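Local structure of ABC transporter periplasmic-binding protein YtfQ (Mycobacterium smegmatis, 6HB0) at residues A[154-159]-A[186-191]; A[163-168]-A[212-217]; A[244-249]-A[302-307]. The protein probably serves as the sugar-binding component of an L-arabinofuranose ABC transporter, capturing its ligand in the cleft between two domains. All blocks are in the same frame, centred on the assembly; numbering follows the deposited sequence.

Interaction 1 of 3, residues A[154-159]-A[186-191]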
ATOM      1  N   GLU A 154      15.835  -2.623   2.628  1.00 25.89           N
ATOM      2  CA  GLU A 154      14.929  -3.061   1.621  1.00 25.30           C
ATOM      3  C   GLU A 154      14.045  -4.183   2.120  1.00 26.34           C
ATOM      4  O   GLU A 154      14.432  -4.946   3.013  1.00 26.19           O
ATOM      5  CB  GLU A 154      15.681  -3.613   0.418  1.00 27.02           C
ATOM      6  CG  GLU A 154      16.709  -2.697  -0.151  1.00 28.46           C
ATOM      7  CD  GLU A 154      17.579  -3.420  -1.196  1.00 36.48           C
ATOM      8  OE1 GLU A 154      17.168  -4.480  -1.726  1.00 33.81           O
ATOM      9  OE2 GLU A 154      18.654  -2.886  -1.516  1.00 34.19           O
ATOM     10  N   GLY A 155      12.874  -4.284   1.508  1.00 23.89           N
ATOM     11  CA  GLY A 155      11.987  -5.394   1.714  1.00 28.55           C
ATOM     12  C   GLY A 155      12.556  -6.696   1.109  1.00 27.12           C
ATOM     13  O   GLY A 155      13.640  -6.743   0.540  1.00 26.33           O
ATOM     14  N   THR A 156      11.814  -7.769   1.285  1.00 27.12           N
ATOM     15  CA  THR A 156      12.207  -9.061   0.737  1.00 27.90           C
ATOM     16  C   THR A 156      12.634  -9.009  -0.687  1.00 27.95           C
ATOM     17  O   THR A 156      11.923  -8.429  -1.502  1.00 26.66           O
ATOM     18  CB  THR A 156      11.049 -10.038   0.925  1.00 30.54           C
ATOM     19  OG1 THR A 156      10.832 -10.121   2.316  1.00 32.49           O
ATOM     20  CG2 THR A 156      11.376 -11.433   0.379  1.00 34.00           C
ATOM     21  N   THR A 157      13.785  -9.614  -0.996  1.00 26.47           N
ATOM     22  CA  THR A 157      14.320  -9.579  -2.349  1.00 30.36           C
ATOM     23  C   THR A 157      13.316 -10.069  -3.386  1.00 29.15           C
ATOM     24  O   THR A 157      12.702 -11.129  -3.253  1.00 29.77           O
ATOM     25  CB  THR A 157      15.575 -10.453  -2.462  1.00 37.32           C
ATOM     26  OG1 THR A 157      16.529 -10.029  -1.501  1.00 36.91           O
ATOM     27  CG2 THR A 157      16.187 -10.310  -3.829  1.00 39.45           C
ATOM     28  N   GLY A 158      13.087  -9.285  -4.409  1.00 31.55           N
ATOM     29  CA  GLY A 158      12.107  -9.663  -5.410  1.00 30.77           C
ATOM     30  C   GLY A 158      10.650  -9.323  -5.138  1.00 30.57           C
ATOM     31  O   GLY A 158       9.812  -9.434  -6.044  1.00 31.12           O
ATOM     32  N   ALA A 159      10.315  -8.906  -3.918  1.00 28.41           N
ATOM     33  CA  ALA A 159       8.903  -8.586  -3.626  1.00 29.50           C
ATOM     34  C   ALA A 159       8.520  -7.332  -4.375  1.00 30.07           C
ATOM     35  O   ALA A 159       9.332  -6.412  -4.491  1.00 30.24           O
ATOM     36  CB  ALA A 159       8.657  -8.394  -2.141  1.00 31.63           C
ATOM     37  N   THR A 186      18.524  -6.050   2.089  1.00 28.46           N
ATOM     38  CA  THR A 186      17.242  -6.529   2.546  1.00 29.50           C
ATOM     39  C   THR A 186      17.188  -6.774   4.038  1.00 27.39           C
ATOM     40  O   THR A 186      18.086  -7.416   4.619  1.00 29.03           O
ATOM     41  CB  THR A 186      16.797  -7.828   1.787  1.00 30.63           C
ATOM     42  OG1 THR A 186      15.460  -8.173   2.217  1.00 28.83           O
ATOM     43  CG2 THR A 186      17.751  -8.978   2.069  1.00 30.45           C
ATOM     44  N   GLY A 187      16.124  -6.277   4.673  1.00 27.24           N
ATOM     45  CA  GLY A 187      15.744  -6.686   6.039  1.00 28.22           C
ATOM     46  C   GLY A 187      14.435  -7.513   6.053  1.00 27.50           C
ATOM     47  O   GLY A 187      13.827  -7.714   7.125  1.00 29.62           O
ATOM     48  N   ASP A 188      13.981  -7.948   4.879  1.00 25.52           N
ATOM     49  CA  ASP A 188      12.846  -8.867   4.723  1.00 28.02           C
ATOM     50  C   ASP A 188      11.548  -8.388   5.363  1.00 27.68           C
ATOM     51  O   ASP A 188      10.735  -9.178   5.782  1.00 24.76           O
ATOM     52  CB  ASP A 188      13.245 -10.232   5.323  1.00 30.26           C
ATOM     53  CG  ASP A 188      13.965 -11.115   4.294  1.00 35.59           C
ATOM     54  OD1 ASP A 188      13.454 -11.204   3.150  1.00 36.42           O
ATOM     55  OD2 ASP A 188      15.013 -11.741   4.636  1.00 32.26           O
ATOM     56  N   PHE A 189      11.378  -7.067   5.465  1.00 27.79           N
ATOM     57  CA  PHE A 189      10.185  -6.484   6.034  1.00 25.81           C
ATOM     58  C   PHE A 189       9.920  -6.825   7.495  1.00 27.36           C
ATOM     59  O   PHE A 189       8.805  -6.611   7.967  1.00 25.41           O
ATOM     60  CB  PHE A 189       8.941  -6.855   5.183  1.00 28.77           C
ATOM     61  CG  PHE A 189       8.849  -6.144   3.852  1.00 27.43           C
ATOM     62  CD1 PHE A 189       9.052  -4.771   3.758  1.00 26.45           C
ATOM     63  CD2 PHE A 189       8.530  -6.855   2.686  1.00 29.31           C
ATOM     64  CE1 PHE A 189       8.928  -4.125   2.546  1.00 25.64           C
ATOM     65  CE2 PHE A 189       8.422  -6.203   1.467  1.00 30.07           C
ATOM     66  CZ  PHE A 189       8.580  -4.825   1.408  1.00 29.14           C
ATOM     67  N   THR A 190      10.916  -7.283   8.249  1.00 25.76           N
ATOM     68  CA  THR A 190      10.688  -7.644   9.645  1.00 26.99           C
ATOM     69  C   THR A 190      11.515  -6.792  10.585  1.00 27.67           C
ATOM     70  O   THR A 190      12.536  -6.210  10.189  1.00 26.83           O
ATOM     71  CB  THR A 190      11.040  -9.112   9.957  1.00 28.11           C
ATOM     72  OG1 THR A 190      12.447  -9.275   9.941  1.00 26.50           O
ATOM     73  CG2 THR A 190      10.385 -10.054   8.963  1.00 31.32           C
ATOM     74  N   ARG A 191      11.040  -6.708  11.822  1.00 26.78           N
ATOM     75  CA  ARG A 191      11.696  -5.934  12.838  1.00 28.60           C
ATOM     76  C   ARG A 191      13.090  -6.467  13.125  1.00 27.08           C
ATOM     77  O   ARG A 191      14.074  -5.692  13.176  1.00 27.15           O
ATOM     78  CB  ARG A 191      10.845  -5.945  14.107  1.00 31.89           C
ATOM     79  CG  ARG A 191      11.375  -5.005  15.176  1.00 34.35           C
ATOM     80  CD  ARG A 191      10.495  -5.047  16.397  1.00 40.57           C
ATOM     81  NE  ARG A 191      10.710  -3.875  17.246  1.00 42.63           N
ATOM     82  CZ  ARG A 191       9.800  -2.932  17.508  1.00 42.93           C
ATOM     83  NH1 ARG A 191       8.573  -2.967  16.985  1.00 41.40           N
ATOM     84  NH2 ARG A 191      10.129  -1.933  18.312  1.00 44.31           N
TER
HETATM   85  O   HOH W   1      15.187 -11.329   1.138  1.00 33.56           O
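The ring of Phe189 lies flat on the backbone at Gly155, whose CA sits 3.4 Å from the centroid of the Phe189 ring and 11° off its normal, a CH-pi contact. Lacking a side chain, Gly155 lets the ring come down this close; the Ala159 methyl lies at the edge of the same ring, and Trp33 and Pro161 also pack on Phe189. Beside this, Thr186 OG1 gives a 2.9 Å hydrogen bond to Gly155 O, approaching from above the carbonyl plane, and accepts one from Asp188 N, which makes an ST turn. Its chi1 of -175° swings OG1 anti to the backbone N, next to the carbonyl carbon, where both bonds are possible. Thr156 OG1 donates to the anti lone pair of Asp188 OD1 at 3.0 Å, and a water held by Thr157 N bonds that same oxygen at 2.7 Å. Gly187 N also donates to Glu154 O at 2.7 Å, beside the parallel pairing of Glu154 with Thr186. These loops leave the C-terminal ends of neighbouring parallel strands 148-154 and 179-186, joined by helix 160-173 in a beta-alpha-beta crossover of the periplasmic-binding-protein fold. Farther out, Thr190 OG1 caps the next helix at Gly193 N.

Interaction 2 of 3, residues A[163-168]-A[212-217]. With ZN (zinc ion), chain I.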
ATOM      1  N   ILE A 163      10.981  -3.895  -4.793  1.00 27.37           N
ATOM      2  CA  ILE A 163      11.556  -3.481  -6.051  1.00 27.84           C
ATOM      3  C   ILE A 163      11.070  -2.061  -6.365  1.00 27.92           C
ATOM      4  O   ILE A 163      11.856  -1.163  -6.728  1.00 25.88           O
ATOM      5  CB  ILE A 163      11.142  -4.430  -7.202  1.00 30.68           C
ATOM      6  CG1 ILE A 163      11.803  -5.798  -7.010  1.00 35.69           C
ATOM      7  CG2 ILE A 163      11.406  -3.816  -8.567  1.00 30.86           C
ATOM      8  CD1 ILE A 163      11.468  -6.831  -8.063  1.00 37.42           C
ATOM      9  N   ASP A 164       9.783  -1.847  -6.196  1.00 26.26           N
ATOM     10  CA  ASP A 164       9.190  -0.580  -6.584  1.00 26.80           C
ATOM     11  C   ASP A 164       9.534   0.561  -5.634  1.00 26.63           C
ATOM     12  O   ASP A 164       9.741   1.659  -6.082  1.00 29.19           O
ATOM     13  CB  ASP A 164       7.675  -0.714  -6.635  1.00 29.45           C
ATOM     14  CG  ASP A 164       7.162  -1.446  -7.885  1.00 32.60           C
ATOM     15  OD1 ASP A 164       7.924  -1.782  -8.831  1.00 32.87           O
ATOM     16  OD2 ASP A 164       5.934  -1.647  -7.915  1.00 33.26           O
ATOM     17  N   ARG A 165       9.563   0.312  -4.320  1.00 25.81           N
ATOM     18  CA  ARG A 165       9.957   1.322  -3.405  1.00 25.54           C
ATOM     19  C   ARG A 165      11.426   1.730  -3.618  1.00 26.49           C
ATOM     20  O   ARG A 165      11.769   2.905  -3.444  1.00 25.21           O
ATOM     21  CB  ARG A 165       9.716   0.882  -1.996  1.00 24.87           C
ATOM     22  CG  ARG A 165       8.244   0.877  -1.641  1.00 24.22           C
ATOM     23  CD  ARG A 165       7.996   0.304  -0.257  1.00 27.53           C
ATOM     24  NE  ARG A 165       6.552   0.142  -0.087  1.00 25.49           N
ATOM     25  CZ  ARG A 165       5.952  -0.670   0.756  1.00 24.06           C
ATOM     26  NH1 ARG A 165       6.608  -1.448   1.616  1.00 25.37           N
ATOM     27  NH2 ARG A 165       4.644  -0.694   0.723  1.00 23.60           N
ATOM     28  N   LYS A 166      12.260   0.777  -3.996  1.00 26.35           N
ATOM     29  CA  LYS A 166      13.669   1.080  -4.291  1.00 29.60           C
ATOM     30  C   LYS A 166      13.761   1.971  -5.531  1.00 25.75           C
ATOM     31  O   LYS A 166      14.441   2.969  -5.532  1.00 25.29           O
ATOM     32  CB  LYS A 166      14.495  -0.179  -4.471  1.00 28.93           C
ATOM     33  CG  LYS A 166      15.952   0.056  -4.814  1.00 33.41           C
ATOM     34  CD  LYS A 166      16.747  -1.256  -4.661  1.00 33.55           C
ATOM     35  CE  LYS A 166      18.209  -1.014  -5.010  1.00 41.71           C
ATOM     36  NZ  LYS A 166      19.120  -2.005  -4.347  1.00 40.59           N
ATOM     37  N   THR A 167      13.023   1.601  -6.558  1.00 28.31           N
ATOM     38  CA  THR A 167      12.976   2.376  -7.798  1.00 28.75           C
ATOM     39  C   THR A 167      12.493   3.771  -7.506  1.00 27.70           C
ATOM     40  O   THR A 167      13.120   4.745  -7.900  1.00 27.44           O
ATOM     41  CB  THR A 167      12.071   1.679  -8.803  1.00 31.42           C
ATOM     42  OG1 THR A 167      12.683   0.433  -9.129  1.00 35.22           O
ATOM     43  CG2 THR A 167      11.870   2.519 -10.057  1.00 34.12           C
ATOM     44  N   GLY A 168      11.419   3.868  -6.741  1.00 24.64           N
ATOM     45  CA  GLY A 168      10.854   5.162  -6.409  1.00 26.58           C
ATOM     46  C   GLY A 168      11.753   6.017  -5.593  1.00 23.26           C
ATOM     47  O   GLY A 168      11.884   7.200  -5.844  1.00 23.12           O
ATOM     48  N   PHE A 212      16.314   5.013   5.142  1.00 24.93           N
ATOM     49  CA  PHE A 212      15.065   4.812   4.483  1.00 23.98           C
ATOM     50  C   PHE A 212      14.674   3.349   4.700  1.00 25.25           C
ATOM     51  O   PHE A 212      15.357   2.429   4.263  1.00 24.41           O
ATOM     52  CB  PHE A 212      15.156   5.118   3.011  1.00 24.13           C
ATOM     53  CG  PHE A 212      13.949   4.672   2.233  1.00 25.82           C
ATOM     54  CD1 PHE A 212      12.680   4.982   2.678  1.00 24.57           C
ATOM     55  CD2 PHE A 212      14.074   3.928   1.079  1.00 25.71           C
ATOM     56  CE1 PHE A 212      11.550   4.585   1.971  1.00 24.85           C
ATOM     57  CE2 PHE A 212      12.959   3.537   0.377  1.00 25.14           C
ATOM     58  CZ  PHE A 212      11.691   3.860   0.829  1.00 24.54           C
ATOM     59  N   ALA A 213      13.603   3.164   5.439  1.00 23.07           N
ATOM     60  CA  ALA A 213      13.073   1.830   5.773  1.00 25.54           C
ATOM     61  C   ALA A 213      11.844   1.597   4.917  1.00 27.09           C
ATOM     62  O   ALA A 213      10.881   2.352   4.987  1.00 24.69           O
ATOM     63  CB  ALA A 213      12.694   1.791   7.216  1.00 24.14           C
ATOM     64  N   GLN A 214      11.882   0.569   4.095  1.00 26.20           N
ATOM     65  CA  GLN A 214      10.790   0.308   3.181  1.00 26.19           C
ATOM     66  C   GLN A 214       9.532  -0.231   3.866  1.00 25.38           C
ATOM     67  O   GLN A 214       8.540  -0.398   3.184  1.00 27.59           O
ATOM     68  CB  GLN A 214      11.212  -0.677   2.094  1.00 26.93           C
ATOM     69  CG  GLN A 214      12.145  -0.102   1.108  1.00 26.32           C
ATOM     70  CD  GLN A 214      12.472  -1.087   0.020  1.00 27.72           C
ATOM     71  OE1 GLN A 214      11.935  -2.198  -0.002  1.00 27.73           O
ATOM     72  NE2 GLN A 214      13.380  -0.695  -0.893  1.00 25.26           N
ATOM     73  N   ASN A 215       9.564  -0.506   5.165  1.00 25.65           N
ATOM     74  CA  ASN A 215       8.339  -0.648   5.950  1.00 25.63           C
ATOM     75  C   ASN A 215       8.570  -0.244   7.396  1.00 28.30           C
ATOM     76  O   ASN A 215       9.709   0.004   7.815  1.00 25.89           O
ATOM     77  CB  ASN A 215       7.673  -2.050   5.820  1.00 26.30           C
ATOM     78  CG  ASN A 215       8.276  -3.089   6.722  1.00 29.52           C
ATOM     79  OD1 ASN A 215       9.438  -2.977   7.148  1.00 25.14           O
ATOM     80  ND2 ASN A 215       7.492  -4.137   7.011  1.00 27.51           N
ATOM     81  N   ASP A 216       7.479  -0.182   8.168  1.00 31.30           N
ATOM     82  CA  ASP A 216       7.532   0.267   9.543  1.00 31.30           C
ATOM     83  C   ASP A 216       8.354  -0.683  10.406  1.00 28.97           C
ATOM     84  O   ASP A 216       9.142  -0.233  11.204  1.00 28.68           O
ATOM     85  CB  ASP A 216       6.119   0.483  10.159  1.00 32.03           C
ATOM     86  CG  ASP A 216       5.299  -0.822  10.327  1.00 34.27           C
ATOM     87  OD1 ASP A 216       5.456  -1.756   9.495  1.00 34.43           O
ATOM     88  OD2 ASP A 216       4.470  -0.900  11.270  1.00 42.12           O
ATOM     89  N   ASP A 217       8.178  -1.985  10.246  1.00 29.65           N
ATOM     90  CA  ASP A 217       8.890  -2.937  11.114  1.00 29.00           C
ATOM     91  C   ASP A 217      10.409  -2.826  11.024  1.00 26.34           C
ATOM     92  O   ASP A 217      11.077  -2.802  12.026  1.00 25.30           O
ATOM     93  CB  ASP A 217       8.449  -4.362  10.849  1.00 34.54           C
ATOM     94  CG  ASP A 217       6.974  -4.590  11.188  1.00 38.51           C
ATOM     95  OD1 ASP A 217       6.486  -4.076  12.241  1.00 45.99           O
ATOM     96  OD2 ASP A 217       6.339  -5.273  10.385  1.00 44.06           O
TER
HETATM   97 ZN    ZN I 407       5.164  -3.137  -9.209  1.00 41.59          ZN
HETATM   98  O   HOH W   2       6.834  -3.542 -10.598  1.00 38.12           O
HETATM   99  O   HOH W   3       5.032  -1.728 -10.975  1.00 45.38           O
HETATM  100  O   HOH W   4       3.391  -2.869  -8.303  1.00 43.14           O
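Arg165 and Gln214 pack closely where helix 160-173 meets the C-terminal end of strand 210-213, in an alpha/beta domain of the periplasmic-binding-protein fold. Arg165 CB rests 3.9 Å from Gln214 CD, and the arginine then runs extended to NE (chi1 -73°, chi2 175°), carrying its guanidinium past the glutamine backbone. There Arg165 NH1 comes to 2.7 Å from Gln214 O, but the N-H points poorly at the oxygen and the bond is weak. The guanidinium stands nearly perpendicular to the plane of the Gln214 side-chain amide, so the two groups do not stack. Next to this pair, Phe212 brings CE2 to 4.1 Å from Arg165 O; its large apolar ring packs between the helix and Val240 and Val242 of the neighbouring strand.

The opposite character appears on the outward face of the helix. Lys166 touches Gln214 NE2 through its CB, 3.8 Å away, while its extended chain leads off to a salt bridge with Glu154. Asp164 makes no contact with 212-217; its OD2 binds a zinc ion at 2.1 Å, together with Asp160 and three waters. One of these waters also donates to Asp164 OD1 at 2.7 Å, bracing the carboxylate.

Inside, the side-chain amides are well provided for: Gln214 OE1 accepts from Gly155 N, its NE2 donates to Gln152, and Asn215 ND2 reaches Phe189 O while OD1 caps helix 216-228 at Met218 N. Just beyond, Asp216 and Asp217 bind another zinc ion. The charge of Arg165 is probably balanced mainly by its salt bridge with Glu129, and the weak bond to Gln214 O probably helps to position the guanidinium.

Interaction 3 of 3, residues A[244-249]-A[302-307]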
ATOM      1  N   ALA A 244       1.905   3.849   7.533  1.00 32.13           N
ATOM      2  CA  ALA A 244       1.442   4.660   8.629  1.00 32.41           C
ATOM      3  C   ALA A 244       0.681   3.774   9.609  1.00 34.34           C
ATOM      4  O   ALA A 244      -0.524   3.895   9.765  1.00 36.42           O
ATOM      5  CB  ALA A 244       0.577   5.758   8.082  1.00 33.89           C
ATOM      6  N   THR A 245       1.388   2.841  10.221  1.00 34.74           N
ATOM      7  CA  THR A 245       0.789   1.943  11.171  1.00 33.58           C
ATOM      8  C   THR A 245       0.847   2.588  12.564  1.00 33.11           C
ATOM      9  O   THR A 245       1.550   3.582  12.821  1.00 32.48           O
ATOM     10  CB  THR A 245       1.594   0.644  11.253  1.00 35.16           C
ATOM     11  OG1 THR A 245       2.915   0.940  11.733  1.00 36.51           O
ATOM     12  CG2 THR A 245       1.667  -0.048   9.920  1.00 39.35           C
ATOM     13  N   HIS A 246       0.132   1.993  13.487  1.00 31.80           N
ATOM     14  CA  HIS A 246       0.126   2.492  14.858  1.00 34.25           C
ATOM     15  C   HIS A 246       1.573   2.632  15.439  1.00 33.05           C
ATOM     16  O   HIS A 246       1.933   3.687  15.987  1.00 31.11           O
ATOM     17  CB  HIS A 246      -0.732   1.586  15.773  1.00 32.61           C
ATOM     18  CG  HIS A 246      -1.289   2.311  16.965  1.00 35.90           C
ATOM     19  ND1 HIS A 246      -2.623   2.656  17.065  1.00 34.65           N
ATOM     20  CD2 HIS A 246      -0.686   2.793  18.078  1.00 37.10           C
ATOM     21  CE1 HIS A 246      -2.805   3.350  18.183  1.00 44.13           C
ATOM     22  NE2 HIS A 246      -1.654   3.437  18.819  1.00 35.77           N
ATOM     23  N   ASP A 247       2.374   1.579  15.333  1.00 34.11           N
ATOM     24  CA  ASP A 247       3.705   1.583  15.966  1.00 34.92           C
ATOM     25  C   ASP A 247       4.684   2.504  15.261  1.00 33.56           C
ATOM     26  O   ASP A 247       5.499   3.177  15.933  1.00 31.77           O
ATOM     27  CB  ASP A 247       4.237   0.176  16.124  1.00 44.08           C
ATOM     28  CG  ASP A 247       3.430  -0.621  17.179  1.00 51.63           C
ATOM     29  OD1 ASP A 247       2.611  -0.030  17.954  1.00 57.20           O
ATOM     30  OD2 ASP A 247       3.616  -1.836  17.258  1.00 54.53           O
ATOM     31  N   GLY A 248       4.547   2.585  13.940  1.00 32.51           N
ATOM     32  CA  GLY A 248       5.299   3.545  13.129  1.00 31.17           C
ATOM     33  C   GLY A 248       4.994   4.960  13.532  1.00 31.92           C
ATOM     34  O   GLY A 248       5.877   5.763  13.832  1.00 28.87           O
ATOM     35  N   MET A 249       3.717   5.271  13.553  1.00 33.69           N
ATOM     36  CA  MET A 249       3.254   6.595  13.958  0.50 31.60           C
ATOM     37  C   MET A 249       3.604   6.927  15.408  1.00 29.85           C
ATOM     38  O   MET A 249       3.835   8.077  15.724  1.00 29.18           O
ATOM     39  CB  MET A 249       1.743   6.706  13.758  0.50 33.81           C
ATOM     40  CG  MET A 249       1.299   6.480  12.337  0.50 37.53           C
ATOM     41  SD  MET A 249       1.308   8.061  11.538  0.50 41.19           S
ATOM     42  CE  MET A 249      -0.107   8.777  12.412  0.50 40.40           C
ATOM     43  N   ALA A 302      -0.623  14.867  16.644  1.00 35.67           N
ATOM     44  CA  ALA A 302      -2.050  15.241  16.580  1.00 36.78           C
ATOM     45  C   ALA A 302      -2.969  14.053  16.169  1.00 38.08           C
ATOM     46  O   ALA A 302      -4.002  13.806  16.778  1.00 37.79           O
ATOM     47  CB  ALA A 302      -2.255  16.401  15.628  1.00 33.76           C
ATOM     48  N   ALA A 303      -2.593  13.352  15.116  1.00 35.39           N
ATOM     49  CA  ALA A 303      -3.454  12.323  14.523  1.00 36.28           C
ATOM     50  C   ALA A 303      -3.546  11.040  15.376  1.00 36.62           C
ATOM     51  O   ALA A 303      -4.622  10.534  15.605  1.00 36.08           O
ATOM     52  CB  ALA A 303      -2.972  11.972  13.140  1.00 39.76           C
ATOM     53  N   LEU A 304      -2.409  10.518  15.832  1.00 32.48           N
ATOM     54  CA  LEU A 304      -2.369   9.205  16.415  1.00 33.46           C
ATOM     55  C   LEU A 304      -3.303   8.991  17.616  1.00 39.73           C
ATOM     56  O   LEU A 304      -4.102   8.046  17.575  1.00 36.77           O
ATOM     57  CB  LEU A 304      -0.963   8.810  16.812  1.00 35.71           C
ATOM     58  CG  LEU A 304      -0.550   7.350  16.678  1.00 42.85           C
ATOM     59  CD1 LEU A 304       0.336   6.971  17.826  1.00 42.76           C
ATOM     60  CD2 LEU A 304      -1.647   6.328  16.446  1.00 42.86           C
ATOM     61  N   PRO A 305      -3.184   9.813  18.699  1.00 40.68           N
ATOM     62  CA  PRO A 305      -4.044   9.567  19.874  1.00 43.13           C
ATOM     63  C   PRO A 305      -5.528   9.675  19.518  1.00 38.12           C
ATOM     64  O   PRO A 305      -6.360   9.089  20.198  1.00 43.17           O
ATOM     65  CB  PRO A 305      -3.641  10.691  20.884  1.00 43.41           C
ATOM     66  CG  PRO A 305      -2.438  11.364  20.328  1.00 43.65           C
ATOM     67  CD  PRO A 305      -2.440  11.088  18.833  1.00 44.33           C
ATOM     68  N   ASN A 306      -5.834  10.440  18.489  1.00 35.59           N
ATOM     69  CA  ASN A 306      -7.200  10.674  18.078  1.00 36.71           C
ATOM     70  C   ASN A 306      -7.841   9.539  17.272  1.00 36.38           C
ATOM     71  O   ASN A 306      -9.070   9.421  17.195  1.00 34.50           O
ATOM     72  CB  ASN A 306      -7.221  11.936  17.255  1.00 36.83           C
ATOM     73  CG  ASN A 306      -8.613  12.324  16.861  1.00 41.42           C
ATOM     74  OD1 ASN A 306      -8.896  12.374  15.687  1.00 51.33           O
ATOM     75  ND2 ASN A 306      -9.517  12.541  17.852  1.00 39.39           N
ATOM     76  N   ARG A 307      -7.032   8.714  16.628  1.00 36.52           N
ATOM     77  CA  ARG A 307      -7.556   7.706  15.728  1.00 32.79           C
ATOM     78  C   ARG A 307      -8.591   6.799  16.346  1.00 29.93           C
ATOM     79  O   ARG A 307      -9.561   6.456  15.678  1.00 33.53           O
ATOM     80  CB  ARG A 307      -6.443   6.780  15.193  1.00 37.66           C
ATOM     81  CG  ARG A 307      -5.468   7.416  14.264  1.00 41.13           C
ATOM     82  CD  ARG A 307      -6.123   7.536  12.922  1.00 41.82           C
ATOM     83  NE  ARG A 307      -5.339   8.173  11.871  1.00 45.38           N
ATOM     84  CZ  ARG A 307      -4.326   7.614  11.221  1.00 41.58           C
ATOM     85  NH1 ARG A 307      -3.881   6.438  11.566  1.00 39.15           N
ATOM     86  NH2 ARG A 307      -3.764   8.255  10.211  1.00 43.79           N
TER
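His246 is turned with CG anti to its backbone nitrogen (chi1 -154°), which carries the imidazole out to Leu304, while Leu304 reaches across with both torsions well off the staggered values (chi1 -145°). The result is a CH-pi contact: Leu304 CD2 stands 3.7 Å from the centroid of the His246 ring, almost straight above its centre. The branch carbon itself, Leu304 CG, meets Met249 CB at 3.8 Å. A branched leucine suits this place because one methyl can top the ring while the other, CD1, lies against the backbone of His246 and Met249.

The contact joins the start of helix 246-253, in the same alpha/beta domain as the mixed sheet, to the C-terminal helix 297-319, which follows the antiparallel edge strand 292-295. Thr245 is the N-cap of the first helix, its OG1 accepting from Gly248 N at 3.2 Å. Pro305, which has no amide hydrogen to give to the turn before, kinks the second helix just after Leu304.

Met249 is modelled in two conformations. In one of them its bent chain places CE 4.4 Å from Ala303 CB and over a face of the Arg307 guanidinium, so these looser contacts are uncertain. That arginine also forms a long, weak ion pair with Glu293, and the side chain of Phe295 on strand 292-295 touches both Met249 and Arg307.

Overall arrangement
Interactions 1 and 2 touch and share one neighbourhood at the C-terminal ends of the parallel strands of one sheet, with their segments alternating along the chain; interaction 3 comes later in sequence, its centre about 20 Å from that of interaction 2. Interaction 2 is the buried member, its side-chain amides answered by internal partners. Interaction 1 is partly buried and relies on threonine hydroxyls, backbone groups and a water. Interaction 3, likewise partly buried, has no hydrogen bond across it and joins two helices through apolar and CH-pi contacts. A probable hydrogen bond between Asp216 OD2 and Thr245 OG1 ties 212-217 to 244-249.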